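PDB 7B7P: type IV pilus biogenesis protein PilB, which serves as a bimodular minor type IV pilin with a direct role in adhesion, combining a pilin module with a metal-binding von Willebrand factor A-like module. Local coordinates for residues K198-I203 / T239-I244; M160-S165 / G210-N215; R17-Y22 / Y109-K114. All blocks are in the same frame, centred on the assembly; numbering follows the deposited sequence.

Contact 1. Residues K198-I203 / T239-I244; sequences KSVIMI and TIIATI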
loop_
_atom_site.group_PDB
_atom_site.type_symbol
_atom_site.label_atom_id
_atom_site.label_comp_id
_atom_site.label_asym_id
_atom_site.label_seq_id
_atom_site.Cartn_x
_atom_site.Cartn_y
_atom_site.Cartn_z
ATOM N N LYS A 198 8.085 -3.420 -17.909
ATOM C CA LYS A 198 6.951 -3.482 -16.988
ATOM C C LYS A 198 6.995 -2.392 -15.923
ATOM O O LYS A 198 5.944 -2.030 -15.371
ATOM C CB LYS A 198 6.877 -4.858 -16.317
ATOM C CG LYS A 198 6.503 -5.997 -17.252
ATOM C CD LYS A 198 5.251 -5.665 -18.063
ATOM C CE LYS A 198 4.786 -6.859 -18.889
ATOM N NZ LYS A 198 3.754 -6.446 -19.897
ATOM N N SER A 199 8.172 -1.859 -15.610
ATOM C CA SER A 199 8.202 -0.770 -14.642
ATOM C C SER A 199 7.949 0.590 -15.292
ATOM O O SER A 199 7.403 1.485 -14.632
ATOM C CB SER A 199 9.524 -0.786 -13.856
ATOM O OG SER A 199 10.649 -0.554 -14.679
ATOM N N VAL A 200 8.282 0.748 -16.576
ATOM C CA VAL A 200 7.794 1.904 -17.336
ATOM C C VAL A 200 6.269 1.978 -17.265
ATOM O O VAL A 200 5.694 3.032 -16.962
ATOM C CB VAL A 200 8.293 1.844 -18.792
ATOM C CG1 VAL A 200 7.650 2.959 -19.630
ATOM C CG2 VAL A 200 9.804 1.968 -18.845
ATOM N N ILE A 201 5.593 0.847 -17.509
ATOM C CA ILE A 201 4.135 0.786 -17.364
ATOM C C ILE A 201 3.715 1.185 -15.953
ATOM O O ILE A 201 2.756 1.947 -15.761
ATOM C CB ILE A 201 3.621 -0.619 -17.731
ATOM C CG1 ILE A 201 3.882 -0.920 -19.211
ATOM C CG2 ILE A 201 2.138 -0.774 -17.401
ATOM C CD1 ILE A 201 3.183 -2.164 -19.704
ATOM N N MET A 202 4.429 0.677 -14.939
ATOM C CA MET A 202 4.046 0.939 -13.551
ATOM C C MET A 202 4.154 2.425 -13.216
ATOM O O MET A 202 3.343 2.955 -12.444
ATOM C CB MET A 202 4.915 0.088 -12.607
ATOM C CG MET A 202 4.961 0.533 -11.166
ATOM S SD MET A 202 3.349 0.502 -10.355
ATOM C CE MET A 202 3.770 -0.232 -8.765
ATOM N N ILE A 203 5.137 3.114 -13.806
ATOM C CA ILE A 203 5.299 4.551 -13.580
ATOM C C ILE A 203 4.106 5.326 -14.146
ATOM O O ILE A 203 3.517 6.179 -13.470
ATOM C CB ILE A 203 6.624 5.041 -14.192
ATOM C CG1 ILE A 203 7.823 4.592 -13.351
ATOM C CG2 ILE A 203 6.602 6.566 -14.352
ATOM C CD1 ILE A 203 7.757 4.996 -11.899
ATOM N N THR A 239 11.501 12.017 -17.400
ATOM C CA THR A 239 12.898 11.932 -17.002
ATOM C C THR A 239 13.230 10.571 -16.395
ATOM O O THR A 239 14.346 10.068 -16.585
ATOM C CB THR A 239 13.228 13.080 -16.046
ATOM O OG1 THR A 239 12.966 12.687 -14.692
ATOM C CG2 THR A 239 12.367 14.297 -16.389
ATOM N N ILE A 240 12.281 9.941 -15.696
ATOM C CA ILE A 240 12.591 8.643 -15.101
ATOM C C ILE A 240 12.483 7.520 -16.134
ATOM O O ILE A 240 13.297 6.586 -16.131
ATOM C CB ILE A 240 11.711 8.375 -13.864
ATOM C CG1 ILE A 240 12.081 7.016 -13.269
ATOM C CG2 ILE A 240 10.237 8.420 -14.216
ATOM C CD1 ILE A 240 12.013 6.957 -11.763
ATOM N N ILE A 241 11.493 7.585 -17.034
ATOM C CA ILE A 241 11.372 6.548 -18.057
ATOM C C ILE A 241 12.623 6.512 -18.915
ATOM O O ILE A 241 13.037 5.447 -19.390
ATOM C CB ILE A 241 10.116 6.768 -18.916
ATOM C CG1 ILE A 241 8.853 6.571 -18.092
ATOM C CG2 ILE A 241 10.101 5.813 -20.098
ATOM C CD1 ILE A 241 7.594 6.559 -18.939
ATOM N N ALA A 242 13.256 7.670 -19.110
ATOM C CA ALA A 242 14.529 7.702 -19.816
ATOM C C ALA A 242 15.586 6.896 -19.071
ATOM O O ALA A 242 16.348 6.141 -19.688
ATOM C CB ALA A 242 14.985 9.151 -20.006
ATOM N N THR A 243 15.642 7.039 -17.742
ATOM C CA THR A 243 16.608 6.277 -16.950
ATOM C C THR A 243 16.347 4.776 -17.043
ATOM O O THR A 243 17.270 3.985 -17.274
ATOM C CB THR A 243 16.570 6.711 -15.488
ATOM O OG1 THR A 243 16.375 8.129 -15.402
ATOM C CG2 THR A 243 17.876 6.326 -14.801
ATOM N N ILE A 244 15.093 4.366 -16.854
ATOM C CA ILE A 244 14.793 2.943 -16.795
ATOM C C ILE A 244 15.110 2.268 -18.114
ATOM O O ILE A 244 15.561 1.112 -18.136
ATOM C CB ILE A 244 13.328 2.740 -16.387
ATOM C CG1 ILE A 244 13.144 3.146 -14.930
ATOM C CG2 ILE A 244 12.874 1.299 -16.657
ATOM C CD1 ILE A 244 11.762 2.915 -14.425
#

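Contact 2. Residues M160-S165 / G210-N215; sequences MNIAVS and GNISVN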
loop_
_atom_site.group_PDB
_atom_site.type_symbol
_atom_site.label_atom_id
_atom_site.label_comp_id
_atom_site.label_asym_id
_atom_site.label_seq_id
_atom_site.Cartn_x
_atom_site.Cartn_y
_atom_site.Cartn_z
ATOM N N MET A 160 -2.419 14.176 -0.039
ATOM C CA MET A 160 -1.092 14.060 0.532
ATOM C C MET A 160 -0.064 13.767 -0.559
ATOM O O MET A 160 -0.397 13.390 -1.690
ATOM C CB MET A 160 -1.087 12.977 1.602
ATOM C CG MET A 160 -1.878 13.361 2.844
ATOM S SD MET A 160 -2.082 15.146 3.116
ATOM C CE MET A 160 -3.644 15.489 2.290
ATOM N N ASN A 161 1.203 13.981 -0.223
ATOM C CA ASN A 161 2.284 13.599 -1.116
ATOM C C ASN A 161 2.695 12.159 -0.837
ATOM O O ASN A 161 2.568 11.660 0.285
ATOM C CB ASN A 161 3.478 14.542 -0.964
ATOM C CG ASN A 161 3.064 15.997 -1.004
ATOM O OD1 ASN A 161 2.633 16.496 -2.044
ATOM N ND2 ASN A 161 3.177 16.686 0.133
ATOM N N ILE A 162 3.166 11.486 -1.883
ATOM C CA ILE A 162 3.531 10.079 -1.811
ATOM C C ILE A 162 4.905 9.901 -2.441
ATOM O O ILE A 162 5.141 10.348 -3.569
ATOM C CB ILE A 162 2.499 9.188 -2.528
ATOM C CG1 ILE A 162 1.166 9.184 -1.774
ATOM C CG2 ILE A 162 3.049 7.789 -2.710
ATOM C CD1 ILE A 162 0.012 8.553 -2.572
ATOM N N ALA A 163 5.800 9.230 -1.726
ATOM C CA ALA A 163 7.102 8.877 -2.262
ATOM C C ALA A 163 7.205 7.364 -2.382
ATOM O O ALA A 163 6.755 6.631 -1.499
ATOM C CB ALA A 163 8.227 9.412 -1.384
ATOM N N VAL A 164 7.781 6.907 -3.487
ATOM C CA VAL A 164 7.938 5.492 -3.765
ATOM C C VAL A 164 9.380 5.273 -4.168
ATOM O O VAL A 164 9.854 5.868 -5.138
ATOM C CB VAL A 164 6.993 5.001 -4.876
ATOM C CG1 VAL A 164 7.216 3.516 -5.123
ATOM C CG2 VAL A 164 5.533 5.283 -4.519
ATOM N N SER A 165 10.089 4.444 -3.423
ATOM C CA SER A 165 11.446 4.084 -3.805
ATOM C C SER A 165 11.420 2.700 -4.427
ATOM O O SER A 165 11.014 1.728 -3.773
ATOM C CB SER A 165 12.414 4.127 -2.621
ATOM O OG SER A 165 13.728 3.896 -3.111
ATOM N N GLY A 210 -1.466 11.071 -9.075
ATOM C CA GLY A 210 -1.042 12.437 -8.808
ATOM C C GLY A 210 -0.346 12.631 -7.471
ATOM O O GLY A 210 -0.593 11.879 -6.522
ATOM N N ASN A 211 0.533 13.634 -7.384
ATOM C CA ASN A 211 1.168 14.024 -6.122
ATOM C C ASN A 211 2.054 12.899 -5.583
ATOM O O ASN A 211 2.016 12.540 -4.401
ATOM C CB ASN A 211 0.119 14.447 -5.092
ATOM C CG ASN A 211 0.301 15.871 -4.638
ATOM O OD1 ASN A 211 1.141 16.605 -5.176
ATOM N ND2 ASN A 211 -0.477 16.277 -3.639
ATOM N N ILE A 212 2.882 12.360 -6.468
ATOM C CA ILE A 212 3.536 11.089 -6.226
ATOM C C ILE A 212 4.901 11.138 -6.894
ATOM O O ILE A 212 4.997 11.327 -8.111
ATOM C CB ILE A 212 2.684 9.914 -6.746
ATOM C CG1 ILE A 212 3.443 8.590 -6.707
ATOM C CG2 ILE A 212 2.110 10.215 -8.127
ATOM C CD1 ILE A 212 2.487 7.395 -6.631
ATOM N N SER A 213 5.957 11.019 -6.094
ATOM C CA SER A 213 7.310 11.046 -6.622
ATOM C C SER A 213 8.014 9.716 -6.381
ATOM O O SER A 213 7.661 8.944 -5.489
ATOM C CB SER A 213 8.123 12.209 -6.030
ATOM O OG SER A 213 7.751 12.447 -4.698
ATOM N N VAL A 214 9.004 9.451 -7.221
ATOM C CA VAL A 214 9.675 8.165 -7.267
ATOM C C VAL A 214 11.171 8.403 -7.437
ATOM O O VAL A 214 11.599 9.432 -7.967
ATOM C CB VAL A 214 9.115 7.289 -8.419
ATOM C CG1 VAL A 214 7.585 7.280 -8.420
ATOM C CG2 VAL A 214 9.606 7.798 -9.758
ATOM N N ASN A 215 11.974 7.450 -6.961
ATOM C CA ASN A 215 13.384 7.373 -7.327
ATOM C C ASN A 215 13.703 5.913 -7.602
ATOM O O ASN A 215 12.860 5.030 -7.418
ATOM C CB ASN A 215 14.308 7.980 -6.255
ATOM C CG ASN A 215 14.451 7.096 -5.018
ATOM O OD1 ASN A 215 13.596 6.241 -4.753
ATOM N ND2 ASN A 215 15.548 7.289 -4.258
#

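Contact 3. Residues R17-Y22 / Y109-K114; sequences RTSMQY and YNLTGK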
loop_
_atom_site.group_PDB
_atom_site.type_symbol
_atom_site.label_atom_id
_atom_site.label_comp_id
_atom_site.label_asym_id
_atom_site.label_seq_id
_atom_site.Cartn_x
_atom_site.Cartn_y
_atom_site.Cartn_z
ATOM N N ARG A 17 -39.633 4.917 5.062
ATOM C CA ARG A 17 -39.228 4.668 3.681
ATOM C C ARG A 17 -38.803 5.958 2.982
ATOM O O ARG A 17 -37.804 5.970 2.249
ATOM C CB ARG A 17 -40.350 3.973 2.891
ATOM C CG ARG A 17 -39.926 3.511 1.460
ATOM C CD ARG A 17 -41.112 3.142 0.554
ATOM N NE ARG A 17 -40.727 2.454 -0.697
ATOM C CZ ARG A 17 -40.876 2.969 -1.929
ATOM N NH1 ARG A 17 -41.395 4.196 -2.103
ATOM N NH2 ARG A 17 -40.505 2.263 -3.002
ATOM N N THR A 18 -39.541 7.059 3.191
ATOM C CA THR A 18 -39.163 8.308 2.528
ATOM C C THR A 18 -37.854 8.842 3.097
ATOM O O THR A 18 -37.016 9.382 2.366
ATOM C CB THR A 18 -40.272 9.366 2.665
ATOM O OG1 THR A 18 -40.749 9.389 4.016
ATOM C CG2 THR A 18 -41.444 9.062 1.745
ATOM N N SER A 19 -37.657 8.692 4.403
ATOM C CA SER A 19 -36.364 9.020 4.993
ATOM C C SER A 19 -35.244 8.223 4.336
ATOM O O SER A 19 -34.180 8.767 4.027
ATOM C CB SER A 19 -36.406 8.755 6.493
ATOM O OG SER A 19 -35.199 9.158 7.097
ATOM N N MET A 20 -35.478 6.934 4.090
ATOM C CA MET A 20 -34.449 6.105 3.485
ATOM C C MET A 20 -34.235 6.488 2.031
ATOM O O MET A 20 -33.102 6.456 1.533
ATOM C CB MET A 20 -34.823 4.631 3.625
ATOM C CG MET A 20 -33.724 3.702 3.163
ATOM S SD MET A 20 -34.153 1.948 3.137
ATOM C CE MET A 20 -33.897 1.494 4.866
ATOM N N GLN A 21 -35.309 6.876 1.340
ATOM C CA GLN A 21 -35.154 7.417 -0.003
ATOM C C GLN A 21 -34.360 8.717 0.024
ATOM O O GLN A 21 -33.536 8.961 -0.863
ATOM C CB GLN A 21 -36.526 7.609 -0.661
ATOM C CG GLN A 21 -37.261 6.279 -0.877
ATOM C CD GLN A 21 -38.435 6.352 -1.839
ATOM O OE1 GLN A 21 -39.151 7.355 -1.900
ATOM N NE2 GLN A 21 -38.641 5.278 -2.596
ATOM N N TYR A 22 -34.570 9.550 1.049
ATOM C CA TYR A 22 -33.728 10.733 1.218
ATOM C C TYR A 22 -32.261 10.348 1.303
ATOM O O TYR A 22 -31.432 10.869 0.549
ATOM C CB TYR A 22 -34.132 11.515 2.466
ATOM C CG TYR A 22 -35.340 12.404 2.279
ATOM C CD1 TYR A 22 -35.556 13.085 1.089
ATOM C CD2 TYR A 22 -36.267 12.553 3.299
ATOM C CE1 TYR A 22 -36.671 13.893 0.925
ATOM C CE2 TYR A 22 -37.373 13.353 3.145
ATOM C CZ TYR A 22 -37.572 14.021 1.965
ATOM O OH TYR A 22 -38.687 14.817 1.843
ATOM N N TYR A 109 -29.283 -0.702 3.238
ATOM C CA TYR A 109 -29.741 0.171 4.301
ATOM C C TYR A 109 -30.636 -0.611 5.246
ATOM O O TYR A 109 -31.408 -1.478 4.819
ATOM C CB TYR A 109 -30.525 1.350 3.752
ATOM C CG TYR A 109 -29.839 2.172 2.709
ATOM C CD1 TYR A 109 -28.650 2.840 2.984
ATOM C CD2 TYR A 109 -30.412 2.330 1.454
ATOM C CE1 TYR A 109 -28.037 3.629 2.021
ATOM C CE2 TYR A 109 -29.816 3.111 0.487
ATOM C CZ TYR A 109 -28.627 3.764 0.772
ATOM O OH TYR A 109 -28.035 4.530 -0.205
ATOM N N ASN A 110 -30.527 -0.295 6.530
ATOM C CA ASN A 110 -31.418 -0.796 7.560
ATOM C C ASN A 110 -31.926 0.412 8.335
ATOM O O ASN A 110 -31.139 1.294 8.689
ATOM C CB ASN A 110 -30.698 -1.786 8.479
ATOM C CG ASN A 110 -31.632 -2.435 9.477
ATOM O OD1 ASN A 110 -32.267 -1.751 10.287
ATOM N ND2 ASN A 110 -31.725 -3.761 9.428
ATOM N N LEU A 111 -33.237 0.476 8.565
ATOM C CA LEU A 111 -33.810 1.614 9.285
ATOM C C LEU A 111 -35.056 1.111 10.014
ATOM O O LEU A 111 -36.157 1.108 9.456
ATOM C CB LEU A 111 -34.126 2.777 8.355
ATOM C CG LEU A 111 -34.702 4.010 9.058
ATOM C CD1 LEU A 111 -33.879 4.362 10.301
ATOM C CD2 LEU A 111 -34.789 5.188 8.115
ATOM N N THR A 112 -34.867 0.685 11.261
ATOM C CA THR A 112 -35.978 0.135 12.026
ATOM C C THR A 112 -36.184 0.869 13.352
ATOM O O THR A 112 -35.755 2.017 13.517
ATOM C CB THR A 112 -35.788 -1.371 12.277
ATOM O OG1 THR A 112 -34.486 -1.637 12.820
ATOM C CG2 THR A 112 -35.973 -2.158 10.983
ATOM N N GLY A 113 -36.847 0.207 14.299
ATOM C CA GLY A 113 -37.259 0.816 15.549
ATOM C C GLY A 113 -38.593 0.264 16.017
ATOM O O GLY A 113 -39.477 0.000 15.197
ATOM N N LYS A 114 -38.751 0.064 17.323
ATOM C CA LYS A 114 -39.976 -0.493 17.875
ATOM C C LYS A 114 -40.911 0.619 18.340
ATOM O O LYS A 114 -40.475 1.651 18.855
ATOM C CB LYS A 114 -39.674 -1.458 19.025
ATOM C CG LYS A 114 -39.262 -2.856 18.569
ATOM C CD LYS A 114 -37.798 -3.156 18.875
ATOM C CE LYS A 114 -37.259 -4.263 17.965
ATOM N NZ LYS A 114 -35.781 -4.186 17.805
#

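Contact 1. Residues K198-I203 / T239-I244
V200 has CG1 anti to the backbone N (chi1 173°), and the extended chain of I241 (chi2 -171°) carries CD1 up to it. V200 CG1 lies 3.7 Å from I241 CD1 and 3.8 Å from I241 CG2, the side chains crossing at about a right angle. The other methyl, V200 CG2, passes alongside I244 and reaches I244 CG2 at 3.8 Å. That same I244 methyl touches S199 OG at 3.5 Å. This is a packing contact; the S199 hydroxyl is bonded to L195 O of its own helix. One turn further on, I203 CG2 approaches I240 CG2 at 4.1 Å, and I203 CG1 comes within 4.4 Å of I244 CD1. No hydrogen bond joins the segments, so the interface rests on methyl packing between nearly antiparallel helices, their axes 9.9 Å apart at an angle of 170°. R196 adds a polar tie nearby by bonding I244 O. Beneath the pair lies the sheet of the von Willebrand factor A-like module: I203 and I240 rest on V214 and I244 on L216 of strand 212-219, S199 and I203 reach F168 and F166 of strand 162-169, and helix 402-424 packs against M202.

Contact 2. Residues M160-S165 / G210-N215
The carboxamides of N161 and N211 meet with their planes 67° apart, N161 OD1 standing over one face of the N211 amide and about equally far from its CG, OD1 and ND2. The two OD1 atoms, 3.5 Å apart, are both acceptors and form no bond. At the other end, S165 OG donates to N215 OD1 over 2.9 Å, 15° off the carbonyl plane; N215 CG, tucked between its own N and carbonyl carbon (chi1 74°), brings the amide across. Between these ends the strands run parallel, tied by I162 N to N211 O, S213 N to I162 O (the shortest, 2.7 Å), V164 N to S213 O and N215 N to V164 O. I162, V164, I212 and V214 share one face of the sheet, where I162 CG2 packs on I212 CD1 at 4.0 Å. A163, S165, S213 and N215 occupy the other, where F230 touches all but S165, which lies by L269 of helix 258-270. Strand 276-283 flanks strand 162-169, making it an interior strand. N215 ND2 also donates to S268 OG and Q228 O; the Q228 carbonyl, which can only accept, marks this end as nitrogen, and three bonds satisfy both polar atoms of the buried amide.

Contact 3. Residues R17-Y22 / Y109-K114
M20 reaches from helix 9-27 onto Y109 and L111 of strand 104-112, a helix laid on an antiparallel three-stranded sheet, consistent with the pilin module, in which an N-terminal helix packs on a beta-sheet. The helix and strand segments run roughly antiparallel, at 148°, with their axes 9.5 Å apart. Apolar packing dominates. With CG anti to the backbone N (chi1 -173°) and the next torsion also extended, M20 runs straight out before bending at its last torsion; M20 CE then settles 3.6 Å from Y109 CB and 3.7 Å from L111 CB, close to the intervening backbone of N110. Strand 124-130 borders the same methionine through I124 and A127. A Met-aromatic contact accompanies this packing: M20 SD is 5.2 Å from the centroid of the Y109 ring, in an oblique position 65° off the ring normal. M20 CG approaches the same side of the ring near Y109 CD2, at 4.0 Å. The polar ends of Y109 and S19 bond beyond the two segments. Y109 OH is bonded to D24 OD1, one turn along the same helix. S19 OG, bonded to L81 O, meets the strand by packing alone, 4.1 Å from L111 CD2.

How the contacts relate
Contacts 1 and 2 belong to one module and share elements: helix 191-209 joins strand 162-169 to the parallel strand 212-219, a beta-alpha-beta crossover, and helix 238-245 lies beside that helix on the same sheet. They touch where I203 CD1 packs 4.0 Å from V214 CG2. Contact 2 is the hydrogen-bonded interior of the sheet, with S165, S213 and N215 among the side chains of one face; contact 1 is apolar helix packing over the other, its V200 and I241 edge partly exposed. Contact 3 lies in the other module, its centre about 51 Å from that of contact 1 and 43 Å from that of contact 2. It too is mostly buried, but joins helix to sheet mainly through M20.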